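Local atomic coordinates of beta-glucuronidase (Dictyoglomus thermophilum, PDB entry 6XXW), a protein that probably hydrolyses beta-D-glucuronides, releasing glucuronic acid. Residues T29-D34 with I188-K193; F80-Y85 with V129-E134; N90-V95 with E122-K127; V194-F199 with N272-R277. One frame throughout, in Å; residues are numbered along the deposited sequence.

Interaction 1. Residues T29-D34 with I188-K193; sequences TREVKD and IYTTPK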
# COMPACT_ATOMS: atom_id res chain seq x y z
N THR A 29 -52.05 -12.26 0.23
CA THR A 29 -52.90 -11.27 0.88
C THR A 29 -52.17 -9.98 1.24
O THR A 29 -52.78 -9.10 1.86
CB THR A 29 -53.53 -11.89 2.13
OG1 THR A 29 -52.52 -12.11 3.13
CG2 THR A 29 -54.16 -13.23 1.78
N ARG A 30 -50.90 -9.83 0.87
CA ARG A 30 -50.12 -8.67 1.27
C ARG A 30 -49.23 -8.21 0.12
O ARG A 30 -48.54 -9.02 -0.49
CB ARG A 30 -49.25 -8.99 2.48
CG ARG A 30 -50.02 -9.51 3.69
CD ARG A 30 -49.10 -9.73 4.86
NE ARG A 30 -49.86 -9.96 6.09
CZ ARG A 30 -49.44 -9.62 7.30
NH1 ARG A 30 -48.25 -9.03 7.44
NH2 ARG A 30 -50.19 -9.88 8.35
N GLU A 31 -49.25 -6.91 -0.16
CA GLU A 31 -48.36 -6.27 -1.11
C GLU A 31 -47.26 -5.52 -0.37
O GLU A 31 -47.46 -5.03 0.75
CB GLU A 31 -49.12 -5.28 -2.01
CG GLU A 31 -49.87 -5.94 -3.15
CD GLU A 31 -50.57 -4.92 -4.02
OE1 GLU A 31 -51.82 -4.91 -4.05
OE2 GLU A 31 -49.86 -4.12 -4.68
N VAL A 32 -46.08 -5.44 -0.99
CA VAL A 32 -44.95 -4.71 -0.45
C VAL A 32 -44.41 -3.81 -1.55
O VAL A 32 -44.17 -4.27 -2.67
CB VAL A 32 -43.84 -5.65 0.08
CG1 VAL A 32 -42.65 -4.83 0.56
CG2 VAL A 32 -44.38 -6.55 1.19
N LYS A 33 -44.22 -2.53 -1.23
CA LYS A 33 -43.66 -1.53 -2.14
C LYS A 33 -42.41 -0.96 -1.49
O LYS A 33 -42.49 -0.33 -0.43
CB LYS A 33 -44.67 -0.42 -2.43
CG LYS A 33 -44.18 0.67 -3.38
CD LYS A 33 -43.69 0.07 -4.70
CE LYS A 33 -43.47 1.14 -5.76
NZ LYS A 33 -42.32 0.79 -6.62
N ASP A 34 -41.26 -1.16 -2.12
CA ASP A 34 -39.98 -0.70 -1.56
C ASP A 34 -39.72 0.72 -2.03
O ASP A 34 -39.68 0.98 -3.24
CB ASP A 34 -38.87 -1.66 -1.99
CG ASP A 34 -37.49 -1.22 -1.53
OD1 ASP A 34 -37.39 -0.43 -0.57
OD2 ASP A 34 -36.50 -1.68 -2.14
N ILE A 188 -43.53 0.43 2.17
CA ILE A 188 -44.96 0.51 2.46
C ILE A 188 -45.57 -0.85 2.14
O ILE A 188 -45.26 -1.44 1.10
CB ILE A 188 -45.64 1.63 1.64
CG1 ILE A 188 -45.01 2.97 1.99
CG2 ILE A 188 -47.12 1.70 1.97
CD1 ILE A 188 -45.70 4.14 1.37
N TYR A 189 -46.39 -1.36 3.04
CA TYR A 189 -46.98 -2.67 2.81
C TYR A 189 -48.43 -2.65 3.25
O TYR A 189 -48.83 -1.82 4.07
CB TYR A 189 -46.17 -3.78 3.50
CG TYR A 189 -46.16 -3.79 5.01
CD1 TYR A 189 -45.22 -3.03 5.73
CD2 TYR A 189 -47.04 -4.58 5.72
CE1 TYR A 189 -45.19 -3.06 7.12
CE2 TYR A 189 -47.03 -4.61 7.12
CZ TYR A 189 -46.11 -3.84 7.81
OH TYR A 189 -46.11 -3.88 9.18
N THR A 190 -49.22 -3.53 2.65
CA THR A 190 -50.64 -3.67 2.96
C THR A 190 -50.90 -4.95 3.73
O THR A 190 -50.18 -5.94 3.59
CB THR A 190 -51.49 -3.69 1.69
OG1 THR A 190 -51.11 -4.82 0.88
CG2 THR A 190 -51.31 -2.42 0.89
N THR A 191 -51.97 -4.93 4.52
CA THR A 191 -52.55 -6.12 5.11
C THR A 191 -54.07 -5.97 5.04
O THR A 191 -54.58 -4.86 4.87
CB THR A 191 -52.14 -6.33 6.58
OG1 THR A 191 -52.95 -5.51 7.43
CG2 THR A 191 -50.64 -6.01 6.83
N PRO A 192 -54.81 -7.07 5.18
CA PRO A 192 -56.25 -6.93 5.41
C PRO A 192 -56.52 -6.23 6.73
O PRO A 192 -55.65 -6.12 7.60
CB PRO A 192 -56.76 -8.37 5.43
CG PRO A 192 -55.65 -9.20 4.87
CD PRO A 192 -54.38 -8.47 5.16
N LYS A 193 -57.76 -5.75 6.89
CA LYS A 193 -58.10 -4.98 8.08
C LYS A 193 -58.01 -5.82 9.35
O LYS A 193 -57.71 -5.28 10.42
CB LYS A 193 -59.50 -4.38 7.93
CG LYS A 193 -59.63 -3.46 6.71
CD LYS A 193 -59.20 -2.05 7.08
CE LYS A 193 -59.70 -1.02 6.08
NZ LYS A 193 -60.90 -0.25 6.55
O HOH W 1 -47.16 -6.76 3.30
O HOH W 2 -53.08 -5.51 -1.57

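Interaction 2. Residues F80-Y85 with V129-E134; sequences FFIPVY and VNYGQE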
# COMPACT_ATOMS: atom_id res chain seq x y z
N PHE A 80 -44.54 9.26 -3.86
CA PHE A 80 -44.99 7.90 -4.12
C PHE A 80 -46.48 7.94 -4.43
O PHE A 80 -47.19 8.86 -4.03
CB PHE A 80 -44.67 6.95 -2.96
CG PHE A 80 -45.41 7.26 -1.69
CD1 PHE A 80 -44.95 8.26 -0.82
CD2 PHE A 80 -46.55 6.56 -1.34
CE1 PHE A 80 -45.61 8.54 0.35
CE2 PHE A 80 -47.24 6.85 -0.17
CZ PHE A 80 -46.76 7.84 0.69
N PHE A 81 -46.93 6.93 -5.15
CA PHE A 81 -48.31 6.83 -5.60
C PHE A 81 -48.94 5.63 -4.91
O PHE A 81 -48.34 4.56 -4.84
CB PHE A 81 -48.38 6.67 -7.13
CG PHE A 81 -47.93 7.90 -7.87
CD1 PHE A 81 -46.58 8.14 -8.10
CD2 PHE A 81 -48.86 8.82 -8.34
CE1 PHE A 81 -46.16 9.27 -8.77
CE2 PHE A 81 -48.44 9.95 -9.01
CZ PHE A 81 -47.10 10.18 -9.23
N ILE A 82 -50.14 5.82 -4.37
CA ILE A 82 -50.90 4.75 -3.73
C ILE A 82 -51.98 4.31 -4.70
O ILE A 82 -52.72 5.16 -5.21
CB ILE A 82 -51.53 5.22 -2.40
CG1 ILE A 82 -50.45 5.53 -1.36
CG2 ILE A 82 -52.53 4.16 -1.89
CD1 ILE A 82 -49.86 4.30 -0.71
N PRO A 83 -52.10 3.01 -4.99
CA PRO A 83 -53.18 2.54 -5.87
C PRO A 83 -54.54 2.67 -5.21
O PRO A 83 -54.69 2.43 -4.01
CB PRO A 83 -52.82 1.07 -6.12
CG PRO A 83 -51.37 0.94 -5.75
CD PRO A 83 -51.15 1.94 -4.66
N VAL A 84 -55.55 3.04 -6.02
CA VAL A 84 -56.90 3.19 -5.48
C VAL A 84 -57.36 1.91 -4.82
O VAL A 84 -58.17 1.94 -3.89
CB VAL A 84 -57.90 3.61 -6.59
CG1 VAL A 84 -57.83 5.11 -6.84
CG2 VAL A 84 -57.65 2.81 -7.87
N TYR A 85 -56.86 0.76 -5.29
CA TYR A 85 -57.28 -0.53 -4.77
C TYR A 85 -56.72 -0.83 -3.39
O TYR A 85 -57.09 -1.85 -2.80
CB TYR A 85 -56.87 -1.64 -5.74
CG TYR A 85 -57.56 -1.54 -7.09
CD1 TYR A 85 -56.99 -0.86 -8.15
CD2 TYR A 85 -58.82 -2.09 -7.27
CE1 TYR A 85 -57.65 -0.78 -9.38
CE2 TYR A 85 -59.47 -2.04 -8.49
CZ TYR A 85 -58.89 -1.37 -9.53
OH TYR A 85 -59.56 -1.30 -10.74
N VAL A 129 -53.24 9.23 3.28
CA VAL A 129 -52.80 9.07 1.89
C VAL A 129 -53.87 9.60 0.94
O VAL A 129 -55.06 9.64 1.25
CB VAL A 129 -52.46 7.60 1.56
CG1 VAL A 129 -51.21 7.15 2.33
CG2 VAL A 129 -53.63 6.70 1.85
N ASN A 130 -53.41 10.01 -0.24
CA ASN A 130 -54.26 10.35 -1.37
C ASN A 130 -54.31 9.14 -2.29
O ASN A 130 -53.30 8.77 -2.89
CB ASN A 130 -53.71 11.58 -2.10
CG ASN A 130 -53.40 12.72 -1.17
OD1 ASN A 130 -54.24 13.10 -0.36
ND2 ASN A 130 -52.20 13.29 -1.28
N TYR A 131 -55.48 8.51 -2.38
CA TYR A 131 -55.61 7.28 -3.15
C TYR A 131 -55.62 7.56 -4.65
O TYR A 131 -56.31 8.47 -5.13
CB TYR A 131 -56.88 6.54 -2.74
CG TYR A 131 -56.78 5.95 -1.35
CD1 TYR A 131 -56.21 4.70 -1.15
CD2 TYR A 131 -57.25 6.65 -0.25
CE1 TYR A 131 -56.12 4.15 0.11
CE2 TYR A 131 -57.16 6.12 1.03
CZ TYR A 131 -56.59 4.87 1.20
OH TYR A 131 -56.50 4.33 2.46
N GLY A 132 -54.85 6.77 -5.39
CA GLY A 132 -54.72 6.95 -6.82
C GLY A 132 -54.02 8.22 -7.23
O GLY A 132 -54.16 8.66 -8.38
N GLN A 133 -53.24 8.82 -6.33
CA GLN A 133 -52.64 10.12 -6.57
C GLN A 133 -51.24 10.16 -5.96
O GLN A 133 -50.82 9.24 -5.25
CB GLN A 133 -53.49 11.25 -5.98
CG GLN A 133 -54.89 11.36 -6.55
CD GLN A 133 -55.77 12.23 -5.69
OE1 GLN A 133 -56.50 11.75 -4.82
NE2 GLN A 133 -55.71 13.54 -5.92
N GLU A 134 -50.54 11.25 -6.24
CA GLU A 134 -49.21 11.47 -5.68
C GLU A 134 -49.28 11.72 -4.17
O GLU A 134 -50.20 12.38 -3.67
CB GLU A 134 -48.53 12.65 -6.37
CG GLU A 134 -47.05 12.80 -6.02
CD GLU A 134 -46.49 14.16 -6.40
OE1 GLU A 134 -47.29 15.10 -6.59
OE2 GLU A 134 -45.25 14.29 -6.51

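Interaction 3. Residues N90-V95 with E122-K127; sequences NIFLRV and EAEISK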
# COMPACT_ATOMS: atom_id res chain seq x y z
N ASN A 90 -55.29 -2.12 5.35
CA ASN A 90 -54.32 -1.42 6.19
C ASN A 90 -53.10 -1.08 5.35
O ASN A 90 -52.66 -1.88 4.52
CB ASN A 90 -53.91 -2.28 7.38
CG ASN A 90 -54.95 -2.30 8.48
OD1 ASN A 90 -55.67 -1.33 8.67
ND2 ASN A 90 -55.03 -3.41 9.21
N ILE A 91 -52.55 0.11 5.54
CA ILE A 91 -51.36 0.54 4.82
C ILE A 91 -50.33 0.92 5.86
O ILE A 91 -50.54 1.85 6.65
CB ILE A 91 -51.66 1.72 3.89
CG1 ILE A 91 -52.81 1.36 2.94
CG2 ILE A 91 -50.39 2.13 3.13
CD1 ILE A 91 -53.19 2.51 2.02
N PHE A 92 -49.22 0.19 5.89
CA PHE A 92 -48.18 0.41 6.88
C PHE A 92 -46.95 1.00 6.21
O PHE A 92 -46.54 0.56 5.14
CB PHE A 92 -47.81 -0.88 7.61
CG PHE A 92 -48.91 -1.43 8.49
CD1 PHE A 92 -49.05 -0.98 9.79
CD2 PHE A 92 -49.79 -2.38 8.01
CE1 PHE A 92 -50.06 -1.47 10.61
CE2 PHE A 92 -50.80 -2.88 8.81
CZ PHE A 92 -50.94 -2.43 10.12
N LEU A 93 -46.37 2.00 6.86
CA LEU A 93 -45.12 2.60 6.42
C LEU A 93 -44.05 2.21 7.42
O LEU A 93 -44.17 2.55 8.60
CB LEU A 93 -45.26 4.11 6.33
CG LEU A 93 -44.00 4.94 6.12
CD1 LEU A 93 -43.35 4.56 4.81
CD2 LEU A 93 -44.40 6.38 6.09
N ARG A 94 -43.03 1.49 6.96
CA ARG A 94 -41.99 0.94 7.83
C ARG A 94 -40.64 1.55 7.48
O ARG A 94 -40.27 1.64 6.30
CB ARG A 94 -41.95 -0.59 7.69
CG ARG A 94 -40.68 -1.26 8.15
CD ARG A 94 -40.72 -1.55 9.64
NE ARG A 94 -41.80 -2.47 9.99
CZ ARG A 94 -41.64 -3.77 10.24
NH1 ARG A 94 -40.42 -4.31 10.18
NH2 ARG A 94 -42.69 -4.52 10.55
N VAL A 95 -39.90 1.97 8.50
CA VAL A 95 -38.53 2.45 8.34
C VAL A 95 -37.63 1.44 9.04
O VAL A 95 -37.78 1.20 10.25
CB VAL A 95 -38.33 3.86 8.92
CG1 VAL A 95 -36.87 4.31 8.75
CG2 VAL A 95 -39.27 4.85 8.26
N GLU A 122 -42.77 1.83 12.53
CA GLU A 122 -43.79 1.85 11.50
C GLU A 122 -45.05 2.52 12.02
O GLU A 122 -45.23 2.70 13.23
CB GLU A 122 -44.11 0.44 11.00
CG GLU A 122 -44.71 -0.47 12.05
CD GLU A 122 -45.20 -1.79 11.46
OE1 GLU A 122 -44.69 -2.20 10.38
OE2 GLU A 122 -46.09 -2.41 12.07
N ALA A 123 -45.92 2.89 11.09
CA ALA A 123 -47.21 3.45 11.46
C ALA A 123 -48.21 3.06 10.38
O ALA A 123 -47.84 2.81 9.23
CB ALA A 123 -47.15 4.97 11.60
N GLU A 124 -49.49 3.02 10.75
CA GLU A 124 -50.55 2.83 9.77
C GLU A 124 -50.93 4.20 9.24
O GLU A 124 -51.14 5.13 10.02
CB GLU A 124 -51.75 2.11 10.39
CG GLU A 124 -52.51 1.27 9.40
CD GLU A 124 -53.49 2.09 8.58
OE1 GLU A 124 -53.98 3.12 9.09
OE2 GLU A 124 -53.79 1.70 7.43
N ILE A 125 -50.99 4.33 7.91
CA ILE A 125 -51.05 5.67 7.31
C ILE A 125 -52.23 5.85 6.37
O ILE A 125 -52.34 6.88 5.70
CB ILE A 125 -49.74 6.01 6.56
CG1 ILE A 125 -49.55 5.10 5.34
CG2 ILE A 125 -48.53 5.91 7.51
CD1 ILE A 125 -48.52 5.63 4.29
N SER A 126 -53.15 4.88 6.33
CA SER A 126 -54.27 5.00 5.38
C SER A 126 -55.07 6.28 5.60
O SER A 126 -55.65 6.81 4.65
CB SER A 126 -55.17 3.77 5.48
OG SER A 126 -55.74 3.68 6.77
N LYS A 127 -55.07 6.81 6.83
CA LYS A 127 -55.80 8.04 7.12
C LYS A 127 -55.19 9.25 6.43
O LYS A 127 -55.86 10.28 6.30
CB LYS A 127 -55.85 8.28 8.63
O HOH W 3 -56.73 1.18 8.01

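Interaction 4. Residues V194-F199 with N272-R277; sequences VYIKDF and NFDIYR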
# COMPACT_ATOMS: atom_id res chain seq x y z
N VAL A 194 -58.28 -7.12 9.25
CA VAL A 194 -58.01 -8.07 10.31
C VAL A 194 -56.91 -8.99 9.80
O VAL A 194 -57.06 -9.62 8.75
CB VAL A 194 -59.28 -8.86 10.69
CG1 VAL A 194 -59.01 -9.85 11.82
CG2 VAL A 194 -60.41 -7.91 11.05
N TYR A 195 -55.81 -9.07 10.54
CA TYR A 195 -54.56 -9.56 9.97
C TYR A 195 -53.69 -10.17 11.05
O TYR A 195 -53.91 -9.96 12.25
CB TYR A 195 -53.80 -8.42 9.27
CG TYR A 195 -53.30 -7.33 10.20
CD1 TYR A 195 -54.17 -6.43 10.80
CD2 TYR A 195 -51.94 -7.19 10.47
CE1 TYR A 195 -53.72 -5.44 11.66
CE2 TYR A 195 -51.47 -6.20 11.32
CZ TYR A 195 -52.37 -5.33 11.90
OH TYR A 195 -51.92 -4.35 12.74
N ILE A 196 -52.67 -10.91 10.62
CA ILE A 196 -51.70 -11.52 11.52
C ILE A 196 -50.75 -10.41 11.97
O ILE A 196 -49.95 -9.92 11.17
CB ILE A 196 -50.93 -12.66 10.85
CG1 ILE A 196 -51.88 -13.78 10.43
CG2 ILE A 196 -49.81 -13.16 11.76
CD1 ILE A 196 -51.55 -14.34 9.05
N LYS A 197 -50.82 -10.03 13.25
CA LYS A 197 -50.00 -8.93 13.74
C LYS A 197 -48.61 -9.39 14.17
O LYS A 197 -47.63 -8.67 13.98
CB LYS A 197 -50.68 -8.23 14.92
CG LYS A 197 -52.02 -7.54 14.59
CD LYS A 197 -52.56 -6.79 15.81
CE LYS A 197 -51.49 -5.89 16.42
NZ LYS A 197 -52.03 -4.86 17.36
N ASP A 198 -48.53 -10.58 14.75
CA ASP A 198 -47.29 -11.13 15.28
C ASP A 198 -47.54 -12.60 15.55
O ASP A 198 -48.68 -13.07 15.56
CB ASP A 198 -46.86 -10.39 16.56
CG ASP A 198 -45.37 -10.50 16.83
OD1 ASP A 198 -44.61 -10.91 15.93
OD2 ASP A 198 -44.95 -10.18 17.95
N PHE A 199 -46.45 -13.34 15.77
CA PHE A 199 -46.59 -14.68 16.30
C PHE A 199 -45.29 -15.02 17.01
O PHE A 199 -44.25 -14.43 16.74
CB PHE A 199 -46.91 -15.70 15.20
CG PHE A 199 -45.81 -15.84 14.20
CD1 PHE A 199 -45.75 -15.01 13.10
CD2 PHE A 199 -44.82 -16.80 14.37
CE1 PHE A 199 -44.72 -15.11 12.18
CE2 PHE A 199 -43.77 -16.91 13.44
CZ PHE A 199 -43.73 -16.06 12.35
N ASN A 272 -62.24 -11.42 6.23
CA ASN A 272 -60.80 -11.21 6.14
C ASN A 272 -60.07 -12.53 5.96
O ASN A 272 -60.45 -13.56 6.54
CB ASN A 272 -60.27 -10.49 7.38
CG ASN A 272 -60.79 -9.08 7.49
OD1 ASN A 272 -60.16 -8.13 7.01
ND2 ASN A 272 -61.97 -8.93 8.09
N PHE A 273 -59.01 -12.47 5.16
CA PHE A 273 -58.19 -13.61 4.79
C PHE A 273 -56.76 -13.09 4.77
O PHE A 273 -56.49 -12.06 4.14
CB PHE A 273 -58.63 -14.13 3.42
CG PHE A 273 -57.74 -15.18 2.82
CD1 PHE A 273 -57.47 -16.36 3.48
CD2 PHE A 273 -57.22 -15.01 1.54
CE1 PHE A 273 -56.66 -17.33 2.91
CE2 PHE A 273 -56.41 -15.97 0.96
CZ PHE A 273 -56.14 -17.13 1.64
N ASP A 274 -55.85 -13.76 5.47
CA ASP A 274 -54.47 -13.27 5.57
C ASP A 274 -53.52 -14.45 5.65
O ASP A 274 -53.79 -15.43 6.36
CB ASP A 274 -54.31 -12.34 6.79
CG ASP A 274 -52.99 -11.55 6.78
OD1 ASP A 274 -52.44 -11.26 5.68
OD2 ASP A 274 -52.51 -11.20 7.89
N ILE A 275 -52.39 -14.36 4.94
CA ILE A 275 -51.38 -15.40 4.98
C ILE A 275 -50.02 -14.77 5.26
O ILE A 275 -49.64 -13.78 4.63
CB ILE A 275 -51.33 -16.20 3.66
CG1 ILE A 275 -52.68 -16.89 3.41
CG2 ILE A 275 -50.20 -17.22 3.69
CD1 ILE A 275 -52.73 -17.65 2.11
N TYR A 276 -49.29 -15.34 6.22
CA TYR A 276 -47.91 -14.95 6.48
C TYR A 276 -47.08 -16.22 6.61
O TYR A 276 -47.52 -17.19 7.24
CB TYR A 276 -47.78 -14.10 7.76
CG TYR A 276 -46.44 -13.40 7.93
CD1 TYR A 276 -46.22 -12.14 7.41
CD2 TYR A 276 -45.39 -14.02 8.60
CE1 TYR A 276 -44.98 -11.49 7.57
CE2 TYR A 276 -44.16 -13.39 8.77
CZ TYR A 276 -43.97 -12.12 8.25
OH TYR A 276 -42.76 -11.49 8.39
N ARG A 277 -45.88 -16.19 6.03
CA ARG A 277 -44.99 -17.35 6.03
C ARG A 277 -43.62 -16.94 6.56
O ARG A 277 -43.15 -15.83 6.31
CB ARG A 277 -44.82 -17.94 4.61
CG ARG A 277 -46.10 -18.40 3.97
CD ARG A 277 -45.84 -19.05 2.61
NE ARG A 277 -47.08 -19.60 2.07
CZ ARG A 277 -47.94 -18.92 1.34
NH1 ARG A 277 -47.70 -17.65 1.03
NH2 ARG A 277 -49.04 -19.51 0.90

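Interaction 1. Residues T29-D34 with I188-K193
Glu31 O takes two donors: the backbone N-H of Thr190, with Thr190 N 3.0 Å from Glu31 O, and a water that also donates to Thr190 O. The CA-H of Tyr189 leans on the same oxygen. The contact is an antiparallel strand pair in the sugar-binding domain, a jelly-roll beta-sandwich in this family. Lys33 and Ile188 form a hydrogen-bonded pair, with Lys33 N 2.8 Å from Ile188 O. At Thr190 the regular pattern changes. The water occupies its carbonyl, and the side-chain hydroxyl accepts from the backbone of the facing segment instead. With chi1 at 61°, Thr190 OG1 lies between its own N and carbonyl carbon and meets Glu31 N at 3.0 Å (164° at the hydrogen). A second water links Thr190 OG1 with Glu31 OE1. Val32 CG2 packs 4.0 Å from Tyr189 CB, while the Tyr189 hydroxyl bonds Glu122. Lys33 NZ reaches Val32 O of the second subunit, which places this end of the contact at the subunit interface. Arg30 runs extended beside Thr191, and its NH2 makes a salt bridge with Asp274. Thr191 CG2 sits over the centre of the Arg30 guanidinium, 3.8 Å from CZ.

Interaction 2. Residues F80-Y85 with V129-E134
A type II beta turn from Asn130 to Gln133 carries this contact, at an outer corner of the jelly-roll sugar-binding domain. Gly132 has a positive phi of 67°. Its N-H gives a bent hydrogen bond to the other segment, Gly132 N to Ile82 O 2.7 Å. Val84 CG1 lies 3.6 Å from Gly132 CA, so a CB at this position would clash with it. Ile82 touches two side chains of the turn segment with different branches. Its CG1 meets Val129 CG1 at 4.1 Å, nearly at a right angle, and its CG2 meets Tyr131 CD1 at 3.8 Å. Val129 CG2 lies over one face of the Tyr131 ring, and Pro83 O is at the ring's edge. Farther along, Glu134 CA makes an off-centre CH-pi contact, 4.1 Å from the Phe81 ring centroid. The Phe81 ring and Glu134 carboxylate planes are 15° apart, and Glu134 OE2 bonds Ser79 OG. Asn130 ND2 ties the turn back to Glu134 O at 3.2 Å, in the amide plane and nearly straight (172°). The contact lies at the end of the antiparallel pairing of strands 73-81 and 134-142, with Phe81 and Glu134 as a non-hydrogen-bonded pair. Phe80 packs on Ile137 of the latter strand, and Pro83 rests on Glu31 of the second subunit.

Interaction 3. Residues N90-V95 with E122-K127
Phe92 and Glu124 cross at about a right angle, with ring and carboxylate planes 87° apart. Glu124 CG lies over one ring face, offset toward the rim, in a CH-pi contact 4.1 Å from the Phe92 centroid. The two residues pair across antiparallel strands 90-95 and 122-124 of the jelly-roll sugar-binding domain. Arg94 and Glu122 share the Phe92 face of the sheet. The Arg94 chain bends at chi2 (86°) and chi3, which brings its guanidinium back to Glu122. It grips side-on with two nitrogens on one atom: Glu122 OE1 is 2.9 Å from Arg94 NE and 3.1 Å from Arg94 NH2. OE1 lies in the guanidinium plane, but both nitrogens approach from one face of the carboxylate, above its plane. Tyr189 OH also bonds Glu122 OE1, and Leu22 O takes Arg94 NH2. A leucine in place of Arg94 would probably leave the charge of Glu122 without its mate and its carboxylate more able to turn. Beside Leu93, Ile91 and Ile125 also cross near a right angle, Ile91 CG2 to Ile125 CG1 3.8 Å. Ile125 CG2 packs on Leu93 CB at 3.9 Å. Where segment 122-127 leaves the regular pairing, the Glu124 carboxylate accepts from the facing strand. Ile91 N meets Glu124 OE2 on its anti side at 2.8 Å, almost straight (175°). Ser126 OG donates to the syn lone pair of the same oxygen, Glu124 OE2, at 2.9 Å.

Interaction 4. Residues V194-F199 with N272-R277
The Phe199 ring has Tyr276 CE2 at its edge, in plane, and the two side chains cross at about a right angle. The closest ring atoms are Phe199 CE1 and Tyr276 CD2, 3.8 Å apart. One face of the Tyr195 ring carries Lys197 CG. The Asn272 amide lies against Val194, whose CG2 is 3.5 Å from Asn272 ND2. Val194 N donates to Asn272 OD1 at 3.1 Å from above the carbonyl plane, 74° out of it. With an alanine in place of Asn272, Val194 N would probably lose this acceptor and a gap would be likely to open beside Val194 CG2. The segments belong to the middle beta-sandwich domain, immunoglobulin-like in this family, near its junction with the sugar-binding domain. The Asp274 carboxylate reaches across to the other segment with chi1 at -167°, CG trans to N. Ile196 N meets Asp274 OD2 nearly along its C-O axis, at 2.8 Å and 174°. Ile196 CD1 packs 4.0 Å from Tyr276 CB. Thr29 OG1 bonds Asp274 OD1, and Arg30 makes a salt bridge to OD2. The buried carboxylate thus holds the Ile196 N-H, the Thr29 hydroxyl and the Arg30 guanidinium, and the Arg30 charge probably stabilises its ionised form.

In the fold
From the N terminus, residues 29-34 open interaction 1. Residues 80-85 then open interaction 2, and residues 90-95 open interaction 3. They close in reverse order: interaction 3 at 122-127, interaction 2 at 129-134, interaction 1 at 188-193. Interaction 3 is therefore nested in interaction 2, and both in interaction 1. All three hold parts of one antiparallel sheet of the sugar-binding domain. Strand 185-191 lies between strands 32-43 and 90-99, so interactions 1 and 3 are adjacent. Ile91 CD1 touches the turn region of interaction 2. Interaction 4 follows in series and belongs to the next domain. Polar side chains of segment 29-34 bond to segment 272-277, which ties interaction 1 to interaction 4 across the domain boundary.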